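PDB 4FZX: exodeoxyribonuclease 10 from Escherichia coli, which degrades single- and double-stranded DNA in the 3'-to-5' direction with magnesium as cofactor, binding single-stranded ends more tightly than duplex ends. Local coordinates for residues C[5-10]-C[87-92]; C[14-19]-C[35-40]; C[20-25]-C[135-140]; C[80-85]-C[96-101]. All coordinates share one frame; numbering follows the deposited sequence.

Overall arrangement
Strand 2-9 supplies the first half of contact 1, and its partner 87-92 closes a loop of 76 intervening residues against one side of the sheet. Nested inside that loop is contact 2, where strands 16-25 and 28-36 form a hairpin beside strand 2-9. Contact 3 also starts on strand 16-25 but reaches helix 136-154, so it crosses both contacts 1 and 2 along the chain. Contact 4 closes a short beta-alpha-beta unit; it crosses contact 1, lies nested within contact 3 and follows contact 2 in series. All four reach the same mixed sheet, and contacts 1 and 3 meet at a sodium ion bound by Asp6, Glu8 and Asp139.

Contact 1. Residues C[5-10]-C[87-92]; sequences IDTETC and RVLPEM. With NA (sodium ion), chain G; NA (sodium ion), chain E; nucleotides of chain A.
Ile5, Thr7 and Thr9, from the central strand 2-9 of the RNase H-like DEDDh exonuclease fold, form a buried, mainly apolar contact with Val88 and Leu89 where helix 82-88 ends. The geometry supports this reading: Leu89, the first residue to leave helical backbone angles, fits its forked tip against the strand. Its CD2 meets Ile5 CG2 at 3.9 Å, while CD1 comes to 3.3 Å from Thr7 OG1. That hydroxyl, set beside its own backbone N by a chi1 of -67°, is buried against both leucine methyls and finds no polar partner in the model. Were Leu89 replaced by an alanine, the loss of both methyls would probably open a gap beside Ile5 CG2 and leave Thr7 OG1 without its apolar cover. Farther along, Val88 CG2 touches Thr7 CG2 and Thr9 CG2, 4.1 Å from the former.

The other face of the strand carries the metal site. Asp6 OD1 binds one sodium ion at 2.4 Å, and its OD2 reaches the second, which Glu8 OE2 binds at 2.2 Å and Asp139 also holds. Phosphate oxygen OP1 of nucleotide DG17 of chain A coordinates both ions, an arrangement consistent with the two-metal centre of magnesium-dependent exonucleases. At the 3' end of that DNA strand, Thr9 N donates to DG17 O3' over 3.2 Å, with an N-H...O angle of 154°.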
# COMPACT_ATOMS: atom_id res chain seq x y z
N ILE C 5 -13.42 27.80 15.07
CA ILE C 5 -12.68 28.62 16.02
C ILE C 5 -11.41 29.16 15.36
O ILE C 5 -10.73 28.43 14.64
CB ILE C 5 -12.23 27.79 17.27
CG1 ILE C 5 -13.40 27.55 18.21
CG2 ILE C 5 -11.15 28.56 18.07
CD1 ILE C 5 -13.38 28.46 19.42
N ASP C 6 -11.06 30.41 15.67
CA ASP C 6 -9.74 30.92 15.36
C ASP C 6 -9.20 31.79 16.49
O ASP C 6 -9.95 32.48 17.17
CB ASP C 6 -9.73 31.70 14.04
CG ASP C 6 -8.33 32.14 13.62
OD1 ASP C 6 -7.55 31.29 13.14
OD2 ASP C 6 -8.00 33.33 13.75
N THR C 7 -7.87 31.80 16.60
CA THR C 7 -7.16 32.45 17.68
C THR C 7 -5.95 33.18 17.08
O THR C 7 -5.15 32.58 16.39
CB THR C 7 -6.61 31.37 18.66
OG1 THR C 7 -7.71 30.72 19.32
CG2 THR C 7 -5.73 31.98 19.69
N GLU C 8 -5.82 34.47 17.33
CA GLU C 8 -4.56 35.15 17.07
C GLU C 8 -3.79 35.29 18.38
O GLU C 8 -4.40 35.46 19.44
CB GLU C 8 -4.78 36.51 16.42
CG GLU C 8 -5.70 36.50 15.19
CD GLU C 8 -5.17 35.63 14.04
OE1 GLU C 8 -3.94 35.62 13.78
OE2 GLU C 8 -5.99 34.96 13.39
N THR C 9 -2.46 35.22 18.30
CA THR C 9 -1.61 34.96 19.46
C THR C 9 -0.39 35.88 19.49
O THR C 9 -0.10 36.59 18.52
CB THR C 9 -1.11 33.49 19.46
OG1 THR C 9 -0.44 33.20 18.23
CG2 THR C 9 -2.28 32.49 19.66
N CYS C 10 0.32 35.87 20.60
CA CYS C 10 1.56 36.61 20.74
C CYS C 10 2.70 35.98 19.96
O CYS C 10 3.78 36.54 19.87
CB CYS C 10 1.94 36.71 22.22
SG CYS C 10 0.72 37.59 23.20
N ARG C 87 -3.72 23.45 21.44
CA ARG C 87 -2.59 23.69 22.34
C ARG C 87 -2.63 25.04 23.04
O ARG C 87 -2.30 25.13 24.23
CB ARG C 87 -1.27 23.53 21.59
CG ARG C 87 -0.04 23.87 22.41
CD ARG C 87 1.24 23.32 21.76
NE ARG C 87 1.42 23.77 20.37
CZ ARG C 87 1.90 24.97 20.02
NH1 ARG C 87 2.22 25.87 20.95
NH2 ARG C 87 2.08 25.26 18.74
N VAL C 88 -2.96 26.10 22.32
CA VAL C 88 -2.77 27.44 22.87
C VAL C 88 -4.00 27.91 23.66
O VAL C 88 -3.91 28.83 24.46
CB VAL C 88 -2.37 28.48 21.78
CG1 VAL C 88 -1.10 28.05 21.07
CG2 VAL C 88 -3.50 28.68 20.78
N LEU C 89 -5.13 27.26 23.43
CA LEU C 89 -6.36 27.57 24.14
C LEU C 89 -6.46 26.72 25.41
O LEU C 89 -5.90 25.61 25.46
CB LEU C 89 -7.55 27.28 23.24
CG LEU C 89 -8.28 28.39 22.46
CD1 LEU C 89 -7.56 29.71 22.42
CD2 LEU C 89 -8.68 27.93 21.05
N PRO C 90 -7.24 27.18 26.41
CA PRO C 90 -7.69 26.30 27.50
C PRO C 90 -8.48 25.12 26.96
O PRO C 90 -9.03 25.19 25.86
CB PRO C 90 -8.62 27.21 28.33
CG PRO C 90 -8.38 28.62 27.84
CD PRO C 90 -7.95 28.47 26.41
N GLU C 91 -8.53 24.03 27.73
CA GLU C 91 -9.23 22.82 27.30
C GLU C 91 -10.67 23.12 26.86
O GLU C 91 -11.41 23.78 27.57
CB GLU C 91 -9.24 21.77 28.42
CG GLU C 91 -9.90 20.46 28.01
CD GLU C 91 -9.74 19.36 29.07
OE1 GLU C 91 -10.77 18.82 29.54
OE2 GLU C 91 -8.59 19.04 29.43
N MSE C 92 -11.06 22.61 25.69
CA MSE C 92 -12.42 22.80 25.18
C MSE C 92 -13.26 21.52 25.38
O MSE C 92 -12.70 20.42 25.40
CB MSE C 92 -12.39 23.17 23.69
CG MSE C 92 -11.57 24.41 23.36
SE MSE C 92 -12.24 25.98 24.32
CE MSE C 92 -13.95 26.18 23.42
NA NA G . -5.86 33.38 11.80
NA NA E . -5.52 29.98 12.99
P DG A 17 -2.78 31.44 12.04
OP1 DG A 17 -4.14 31.91 12.34
OP2 DG A 17 -2.25 31.61 10.68
O5' DG A 17 -1.75 32.08 13.07
C5' DG A 17 -2.07 32.09 14.45
C4' DG A 17 -1.16 33.00 15.24
O4' DG A 17 0.14 32.40 15.29
C3' DG A 17 -0.93 34.40 14.67
O3' DG A 17 -1.94 35.25 15.16
C2' DG A 17 0.43 34.77 15.26
C1' DG A 17 1.12 33.41 15.33
N9 DG A 17 1.97 33.15 14.19
C8 DG A 17 1.58 32.60 12.99
N7 DG A 17 2.56 32.48 12.15
C5 DG A 17 3.66 32.96 12.85
C6 DG A 17 5.00 33.06 12.44
O6 DG A 17 5.47 32.71 11.35
N1 DG A 17 5.80 33.62 13.44
C2 DG A 17 5.35 34.02 14.69
N2 DG A 17 6.27 34.55 15.53
N3 DG A 17 4.08 33.93 15.08
C4 DG A 17 3.31 33.40 14.10
O HOH W 1 -5.43 30.21 15.14
O HOH W 2 -3.64 34.62 11.24
O HOH W 3 -6.15 30.22 10.56
O HOH W 4 -6.09 27.72 13.21

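Contact 2. Residues C[14-19]-C[35-40]; sequences GGIVEI and HLVRPD
Two backbone bonds join Ile19 and His35 as an antiparallel hydrogen-bonded pair of the hairpin 16-25/28-36: Ile19 N to His35 O at 2.9 Å and His35 N to Ile19 O at 2.8 Å. A third, Val37 N to Val17 O, is unlike them, for its donor stands above the carbonyl plane, 59° out of it. The change coincides with a classic beta bulge, Val17 and Glu18 both facing Glu8 on the adjoining strand.

Between these bonds lies the non-hydrogen-bonded pair of Glu18 and Leu36. Glu18 CG, anti to its own N (chi1 -157°), passes 4.1 Å from Leu36 CD2, and the extended chain carries the carboxylate to Arg135 in a salt bridge and to Ala136 N in a hydrogen bond. A glutamine in place of Glu18 would probably leave the Arg135 guanidinium without its charged mate.

Packing continues along the two segments beyond the paired residues. Ile16 CB and Ile19 CG2 touch different methyls of Val37, CG1 and CG2 respectively, and Val17 CG1 meets the Pro39 ring at CG, 3.9 Å away. Where the chains part, a water accepts from Ile16 N at 2.9 Å and from Asp40 N at 3.1 Å.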
# COMPACT_ATOMS: atom_id res chain seq x y z
N GLY C 14 2.11 30.71 21.96
CA GLY C 14 0.83 31.08 22.57
C GLY C 14 0.77 32.49 23.15
O GLY C 14 1.50 33.39 22.72
N GLY C 15 -0.12 32.68 24.12
CA GLY C 15 -0.57 34.02 24.49
C GLY C 15 -1.62 34.52 23.51
O GLY C 15 -1.36 34.62 22.32
N ILE C 16 -2.81 34.81 24.02
CA ILE C 16 -3.97 35.03 23.18
C ILE C 16 -4.29 36.50 23.13
O ILE C 16 -4.42 37.15 24.18
CB ILE C 16 -5.18 34.32 23.76
CG1 ILE C 16 -4.78 32.91 24.24
CG2 ILE C 16 -6.36 34.32 22.76
CD1 ILE C 16 -4.31 31.98 23.10
N VAL C 17 -4.43 37.04 21.92
CA VAL C 17 -4.81 38.45 21.76
C VAL C 17 -6.18 38.60 21.12
O VAL C 17 -6.82 39.64 21.25
CB VAL C 17 -3.76 39.26 20.96
CG1 VAL C 17 -2.43 39.27 21.71
CG2 VAL C 17 -3.56 38.69 19.56
N GLU C 18 -6.64 37.55 20.45
CA GLU C 18 -7.99 37.54 19.89
C GLU C 18 -8.51 36.10 19.76
O GLU C 18 -7.78 35.19 19.40
CB GLU C 18 -8.01 38.22 18.51
CG GLU C 18 -9.39 38.76 18.10
CD GLU C 18 -9.37 39.55 16.79
OE1 GLU C 18 -8.45 39.35 15.96
OE2 GLU C 18 -10.31 40.36 16.57
N ILE C 19 -9.81 35.92 19.97
CA ILE C 19 -10.46 34.68 19.63
C ILE C 19 -11.80 34.98 18.98
O ILE C 19 -12.42 36.03 19.25
CB ILE C 19 -10.69 33.83 20.88
CG1 ILE C 19 -11.20 32.43 20.50
CG2 ILE C 19 -11.67 34.54 21.85
CD1 ILE C 19 -11.24 31.44 21.68
N HIS C 35 -13.74 38.13 20.47
CA HIS C 35 -13.26 38.95 21.56
C HIS C 35 -11.79 39.24 21.30
O HIS C 35 -11.00 38.31 21.03
CB HIS C 35 -13.37 38.20 22.90
CG HIS C 35 -14.77 37.89 23.30
ND1 HIS C 35 -15.46 36.81 22.79
CD2 HIS C 35 -15.63 38.54 24.12
CE1 HIS C 35 -16.68 36.79 23.32
NE2 HIS C 35 -16.79 37.81 24.15
N LEU C 36 -11.41 40.50 21.51
CA LEU C 36 -10.03 40.81 21.79
C LEU C 36 -9.70 40.42 23.22
O LEU C 36 -10.52 40.60 24.12
CB LEU C 36 -9.76 42.30 21.57
CG LEU C 36 -9.68 42.71 20.11
CD1 LEU C 36 -10.08 44.19 19.93
CD2 LEU C 36 -8.27 42.44 19.57
N VAL C 37 -8.46 40.01 23.43
CA VAL C 37 -8.08 39.36 24.66
C VAL C 37 -6.75 39.90 25.15
O VAL C 37 -5.82 40.10 24.35
CB VAL C 37 -7.94 37.84 24.45
CG1 VAL C 37 -7.34 37.18 25.71
CG2 VAL C 37 -9.27 37.22 24.08
N ARG C 38 -6.65 40.14 26.45
CA ARG C 38 -5.39 40.51 27.07
C ARG C 38 -4.48 39.30 27.24
O ARG C 38 -4.83 38.36 27.92
CB ARG C 38 -5.65 41.17 28.42
CG ARG C 38 -4.44 41.83 29.04
CD ARG C 38 -4.83 42.39 30.38
NE ARG C 38 -3.71 43.00 31.09
CZ ARG C 38 -3.79 43.47 32.33
NH1 ARG C 38 -4.93 43.39 33.01
NH2 ARG C 38 -2.72 44.02 32.91
N PRO C 39 -3.30 39.32 26.62
CA PRO C 39 -2.49 38.10 26.61
C PRO C 39 -1.69 37.92 27.91
O PRO C 39 -1.52 38.87 28.66
CB PRO C 39 -1.53 38.34 25.44
CG PRO C 39 -1.37 39.82 25.42
CD PRO C 39 -2.70 40.40 25.82
N ASP C 40 -1.20 36.71 28.15
CA ASP C 40 -0.45 36.41 29.36
C ASP C 40 1.03 36.79 29.20
O ASP C 40 1.86 36.47 30.04
CB ASP C 40 -0.59 34.92 29.73
CG ASP C 40 -0.06 33.98 28.62
OD1 ASP C 40 0.45 34.47 27.59
OD2 ASP C 40 -0.16 32.75 28.79
O HOH W 5 -3.10 34.52 26.92

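Contact 3. Residues C[20-25]-C[135-140]; sequences ASVDVI and RALYDC. With NA (sodium ion), chain G.
The first turn of helix 136-154 lies on the sheet of the RNase H-like fold, Ala136, Leu137 and Cys140 meeting Ala20, Ser21 and Val22 of strand 20-25. The two axes approach to 7.0 Å, and their N-to-C directions differ by only 29°, so the helix runs nearly along the strand.

Ala20 makes this closeness possible. Its CB points into the helix and reaches Ala136 CB at 3.5 Å and Leu137 N at 3.4 Å, distances at which a small residue on each side lets the backbones come together. One helical turn on, Cys140 SG lies over the Ala20 carbonyl, 3.3 Å from Ala20 O; a chi1 of -80° places the sulfur beside the Cys140 backbone N, on the side facing the strand. Val22 divides its two methyls between the same helix residues: CG2 packs on Cys140 CB at 4.0 Å, and CG1 approaches the CD1 branch of Leu137, whose side chain it crosses at a slant. Leu137 CD1 also borders Ser21 O.

The same helical turn carries an acidic residue of the metal site. Asp139 takes no part in this packing, and its OD2 binds a sodium ion at 2.2 Å. The remaining oxygen, OD1, is hydrogen-bonded to His133 ND1 and His134 N, two second-shell bonds that would limit rotation of the carboxylate. With Asp6 and Glu8 binding the same ion from the adjoining strand, the whole is the arrangement characteristic of DEDDh exonucleases, in which a helix laid on the sheet, roughly along this strand, presents the last acidic residue to the metal.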
# COMPACT_ATOMS: atom_id res chain seq x y z
N ALA C 20 -12.26 34.05 18.16
CA ALA C 20 -13.53 34.22 17.46
C ALA C 20 -14.08 32.86 17.05
O ALA C 20 -13.33 31.88 17.00
CB ALA C 20 -13.34 35.10 16.24
N SER C 21 -15.37 32.82 16.72
CA SER C 21 -15.98 31.63 16.14
C SER C 21 -17.20 31.93 15.27
O SER C 21 -17.85 32.96 15.42
CB SER C 21 -16.35 30.61 17.24
OG SER C 21 -17.49 31.02 17.97
N VAL C 22 -17.52 31.00 14.37
CA VAL C 22 -18.82 30.96 13.74
C VAL C 22 -19.35 29.54 13.80
O VAL C 22 -18.58 28.58 14.02
CB VAL C 22 -18.75 31.41 12.27
CG1 VAL C 22 -18.52 32.91 12.19
CG2 VAL C 22 -17.65 30.64 11.54
N ASP C 23 -20.65 29.38 13.61
CA ASP C 23 -21.23 28.04 13.58
C ASP C 23 -21.65 27.73 12.16
O ASP C 23 -22.13 28.61 11.43
CB ASP C 23 -22.42 27.93 14.55
CG ASP C 23 -22.02 28.14 16.01
OD1 ASP C 23 -20.82 28.03 16.33
OD2 ASP C 23 -22.90 28.46 16.84
N VAL C 24 -21.40 26.50 11.74
CA VAL C 24 -21.93 26.01 10.48
C VAL C 24 -23.09 25.06 10.76
O VAL C 24 -22.94 24.06 11.46
CB VAL C 24 -20.84 25.31 9.62
CG1 VAL C 24 -21.45 24.70 8.36
CG2 VAL C 24 -19.73 26.30 9.25
N ILE C 25 -24.28 25.46 10.31
CA ILE C 25 -25.51 24.68 10.51
C ILE C 25 -26.20 24.60 9.15
O ILE C 25 -26.55 25.62 8.57
CB ILE C 25 -26.49 25.40 11.51
CG1 ILE C 25 -25.74 25.86 12.77
CG2 ILE C 25 -27.68 24.48 11.86
CD1 ILE C 25 -26.64 26.42 13.89
N ARG C 135 -7.28 38.61 11.24
CA ARG C 135 -8.12 38.92 12.38
C ARG C 135 -9.07 37.76 12.59
O ARG C 135 -9.60 37.22 11.63
CB ARG C 135 -8.86 40.24 12.20
CG ARG C 135 -7.93 41.49 12.17
CD ARG C 135 -7.25 41.77 13.54
NE ARG C 135 -8.23 41.95 14.61
CZ ARG C 135 -8.85 43.09 14.88
NH1 ARG C 135 -8.54 44.21 14.23
NH2 ARG C 135 -9.75 43.13 15.85
N ALA C 136 -9.23 37.35 13.84
CA ALA C 136 -9.82 36.06 14.13
C ALA C 136 -11.16 35.82 13.44
O ALA C 136 -11.33 34.77 12.82
CB ALA C 136 -9.94 35.85 15.64
N LEU C 137 -12.10 36.77 13.55
CA LEU C 137 -13.43 36.57 12.98
C LEU C 137 -13.38 36.47 11.46
O LEU C 137 -14.10 35.69 10.85
CB LEU C 137 -14.41 37.67 13.40
CG LEU C 137 -15.88 37.38 13.05
CD1 LEU C 137 -16.37 36.11 13.77
CD2 LEU C 137 -16.81 38.56 13.33
N TYR C 138 -12.48 37.24 10.86
CA TYR C 138 -12.29 37.19 9.42
C TYR C 138 -11.85 35.79 8.99
O TYR C 138 -12.48 35.18 8.10
CB TYR C 138 -11.26 38.24 9.00
CG TYR C 138 -11.14 38.43 7.52
CD1 TYR C 138 -10.51 37.48 6.72
CD2 TYR C 138 -11.65 39.58 6.90
CE1 TYR C 138 -10.38 37.66 5.36
CE2 TYR C 138 -11.53 39.76 5.53
CZ TYR C 138 -10.89 38.81 4.77
OH TYR C 138 -10.79 38.97 3.41
N ASP C 139 -10.84 35.24 9.66
CA ASP C 139 -10.33 33.93 9.32
C ASP C 139 -11.33 32.80 9.61
O ASP C 139 -11.29 31.75 8.96
CB ASP C 139 -9.02 33.64 10.03
CG ASP C 139 -7.84 34.43 9.46
OD1 ASP C 139 -8.05 35.32 8.60
OD2 ASP C 139 -6.70 34.19 9.90
N CYS C 140 -12.21 33.02 10.59
CA CYS C 140 -13.30 32.07 10.87
C CYS C 140 -14.21 31.91 9.68
O CYS C 140 -14.65 30.81 9.38
CB CYS C 140 -14.12 32.52 12.10
SG CYS C 140 -13.37 32.12 13.69
NA NA G . -5.86 33.38 11.80
O HOH W 2 -3.64 34.62 11.24

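Contact 4. Residues C[80-85]-C[96-101]; sequences HNASFD and WICTMK. With nucleotides of chain A.
His80 and Thr99 bring their CA atoms to 5.0 Å, as do Ala82 and Cys98, where the turn leading into helix 82-88 passes the junction of strand 95-98 with helix 99-106. Cys98 stands at the N-cap of the second helix, and its sulfur serves both sides. Ala82 N donates to Cys98 SG over 3.4 Å at an N-H...S angle of 158°, and Lys101 N gives the same atom a longer capping bond of 3.6 Å. Next to it, His80 ND1 and Thr99 OG1 form a hydrogen bond of 2.9 Å, the hydroxyl lying at the edge of the imidazole. With NE2 bonded to Tyr112 O, the ring is gripped at both nitrogens and its rotation is fixed. Selenomethionine Met100 covers one face, its CB sitting 4.0 Å from the ring centroid in a CH-pi contact displaced toward the rim.

Ala82 CB fits between Cys98 CB and the Trp96 indole, 3.7 Å from CE3, and Asp85 CB borders the same indole at CH2.

The turn and the first helical residues also meet the DNA. Asn81 ND2 donates to O4' of nucleotide DA16 of chain A at 2.9 Å and a nearly straight 168°. Phe84 lays a ring face against the same sugar, with C2' of DA16 over the ring centre, 3.6 Å above its plane.

The side chain of Asp85 is close to a bound sodium ion, consistent with its being the third acidic residue of the DEDD set. The contact closes the beta-alpha-beta unit 76-79, 82-88, 95-98; Thr99 packs on helix 136-154, and Asp85 on Thr7 of strand 2-9.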
# COMPACT_ATOMS: atom_id res chain seq x y z
N HIS C 80 -8.33 25.45 11.43
CA HIS C 80 -7.35 25.14 10.41
C HIS C 80 -5.97 24.90 11.01
O HIS C 80 -5.31 25.83 11.45
CB HIS C 80 -7.31 26.23 9.34
CG HIS C 80 -6.59 25.81 8.09
ND1 HIS C 80 -7.17 24.99 7.14
CD2 HIS C 80 -5.29 25.95 7.73
CE1 HIS C 80 -6.28 24.72 6.21
NE2 HIS C 80 -5.12 25.26 6.55
N ASN C 81 -5.53 23.65 10.99
CA ASN C 81 -4.45 23.19 11.88
C ASN C 81 -4.84 23.23 13.36
O ASN C 81 -4.27 23.99 14.15
CB ASN C 81 -3.15 23.96 11.67
CG ASN C 81 -1.92 23.19 12.21
OD1 ASN C 81 -1.99 21.98 12.44
ND2 ASN C 81 -0.82 23.88 12.39
N ALA C 82 -5.83 22.42 13.71
CA ALA C 82 -6.47 22.46 15.02
C ALA C 82 -5.49 22.10 16.15
O ALA C 82 -5.68 22.49 17.29
CB ALA C 82 -7.67 21.52 15.04
N SER C 83 -4.49 21.30 15.82
CA SER C 83 -3.30 21.10 16.65
C SER C 83 -2.86 22.39 17.36
O SER C 83 -2.54 22.39 18.56
CB SER C 83 -2.16 20.64 15.74
OG SER C 83 -1.19 19.92 16.46
N PHE C 84 -2.76 23.46 16.60
CA PHE C 84 -2.32 24.74 17.13
C PHE C 84 -3.31 25.35 18.14
O PHE C 84 -2.96 25.56 19.29
CB PHE C 84 -1.98 25.72 16.00
CG PHE C 84 -1.55 27.07 16.48
CD1 PHE C 84 -0.25 27.29 16.92
CD2 PHE C 84 -2.45 28.13 16.52
CE1 PHE C 84 0.15 28.54 17.39
CE2 PHE C 84 -2.06 29.38 16.98
CZ PHE C 84 -0.75 29.59 17.40
N ASP C 85 -4.56 25.56 17.73
CA ASP C 85 -5.55 26.18 18.64
C ASP C 85 -5.81 25.35 19.90
O ASP C 85 -5.92 25.90 21.00
CB ASP C 85 -6.85 26.50 17.92
CG ASP C 85 -6.63 27.26 16.62
OD1 ASP C 85 -6.10 26.65 15.66
OD2 ASP C 85 -6.94 28.47 16.59
N TRP C 96 -12.22 17.85 18.24
CA TRP C 96 -11.61 18.74 17.27
C TRP C 96 -11.66 18.17 15.87
O TRP C 96 -11.48 16.96 15.65
CB TRP C 96 -10.17 19.06 17.65
CG TRP C 96 -10.06 20.03 18.78
CD1 TRP C 96 -9.92 19.72 20.10
CD2 TRP C 96 -10.07 21.46 18.69
NE1 TRP C 96 -9.83 20.88 20.84
CE2 TRP C 96 -9.95 21.96 20.00
CE3 TRP C 96 -10.17 22.37 17.63
CZ2 TRP C 96 -9.90 23.33 20.28
CZ3 TRP C 96 -10.16 23.73 17.91
CH2 TRP C 96 -10.00 24.20 19.22
N ILE C 97 -11.92 19.05 14.91
CA ILE C 97 -11.79 18.73 13.50
C ILE C 97 -10.80 19.69 12.86
O ILE C 97 -10.82 20.90 13.12
CB ILE C 97 -13.15 18.80 12.81
CG1 ILE C 97 -14.02 17.61 13.24
CG2 ILE C 97 -12.99 18.83 11.30
CD1 ILE C 97 -15.52 17.79 12.96
N CYS C 98 -9.85 19.13 12.10
CA CYS C 98 -8.84 19.95 11.44
C CYS C 98 -9.10 20.05 9.94
O CYS C 98 -9.06 19.05 9.24
CB CYS C 98 -7.45 19.38 11.70
SG CYS C 98 -6.15 20.41 11.02
N THR C 99 -9.37 21.26 9.44
CA THR C 99 -9.60 21.44 8.01
C THR C 99 -8.33 21.30 7.18
O THR C 99 -8.39 21.03 5.98
CB THR C 99 -10.28 22.76 7.67
OG1 THR C 99 -9.61 23.84 8.33
CG2 THR C 99 -11.75 22.71 8.07
N MSE C 100 -7.19 21.41 7.83
CA MSE C 100 -5.92 21.20 7.15
C MSE C 100 -5.71 19.74 6.81
O MSE C 100 -5.40 19.39 5.68
CB MSE C 100 -4.75 21.71 8.00
CG MSE C 100 -3.44 21.70 7.26
SE MSE C 100 -1.93 22.08 8.45
CE MSE C 100 -2.17 23.99 8.52
N LYS C 101 -5.87 18.89 7.81
CA LYS C 101 -5.82 17.46 7.59
C LYS C 101 -6.86 17.07 6.57
O LYS C 101 -6.61 16.23 5.72
CB LYS C 101 -6.04 16.70 8.89
CG LYS C 101 -4.85 16.76 9.83
CD LYS C 101 -5.19 16.23 11.21
CE LYS C 101 -3.95 15.74 11.93
NZ LYS C 101 -3.59 14.34 11.55
P DA A 16 -1.27 28.24 7.90
OP1 DA A 16 -2.67 28.50 7.52
OP2 DA A 16 -0.13 29.07 7.42
O5' DA A 16 -1.21 28.17 9.50
C5' DA A 16 -2.20 27.48 10.24
C4' DA A 16 -1.97 27.68 11.73
O4' DA A 16 -0.89 26.82 12.16
C3' DA A 16 -1.55 29.10 12.13
O3' DA A 16 -2.71 29.91 12.45
C2' DA A 16 -0.66 28.85 13.36
C1' DA A 16 -0.03 27.50 13.04
N9 DA A 16 1.26 27.66 12.41
C8 DA A 16 1.57 28.42 11.33
N7 DA A 16 2.85 28.44 11.06
C5 DA A 16 3.40 27.63 12.02
C6 DA A 16 4.73 27.26 12.28
N6 DA A 16 5.76 27.66 11.53
N1 DA A 16 4.94 26.47 13.34
C2 DA A 16 3.90 26.08 14.09
N3 DA A 16 2.60 26.38 13.95
C4 DA A 16 2.44 27.16 12.87
P DG A 15 3.11 25.97 4.28
OP1 DG A 15 2.29 26.33 3.11
OP2 DG A 15 4.25 26.84 4.65
O5' DG A 15 2.13 25.85 5.55
C5' DG A 15 0.92 25.12 5.43
C4' DG A 15 0.32 24.89 6.81
O4' DG A 15 1.11 23.94 7.56
C3' DG A 15 0.23 26.14 7.68
O3' DG A 15 -1.02 26.74 7.45
C2' DG A 15 0.31 25.57 9.09
C1' DG A 15 1.17 24.32 8.92
N9 DG A 15 2.58 24.58 9.20
C8 DG A 15 3.43 25.34 8.45
N7 DG A 15 4.65 25.36 8.93
C5 DG A 15 4.59 24.55 10.05
C6 DG A 15 5.61 24.22 10.97
O6 DG A 15 6.80 24.58 10.92
N1 DG A 15 5.15 23.39 11.99
C2 DG A 15 3.84 22.93 12.09
N2 DG A 15 3.55 22.16 13.16
N3 DG A 15 2.87 23.26 11.23
C4 DG A 15 3.32 24.06 10.24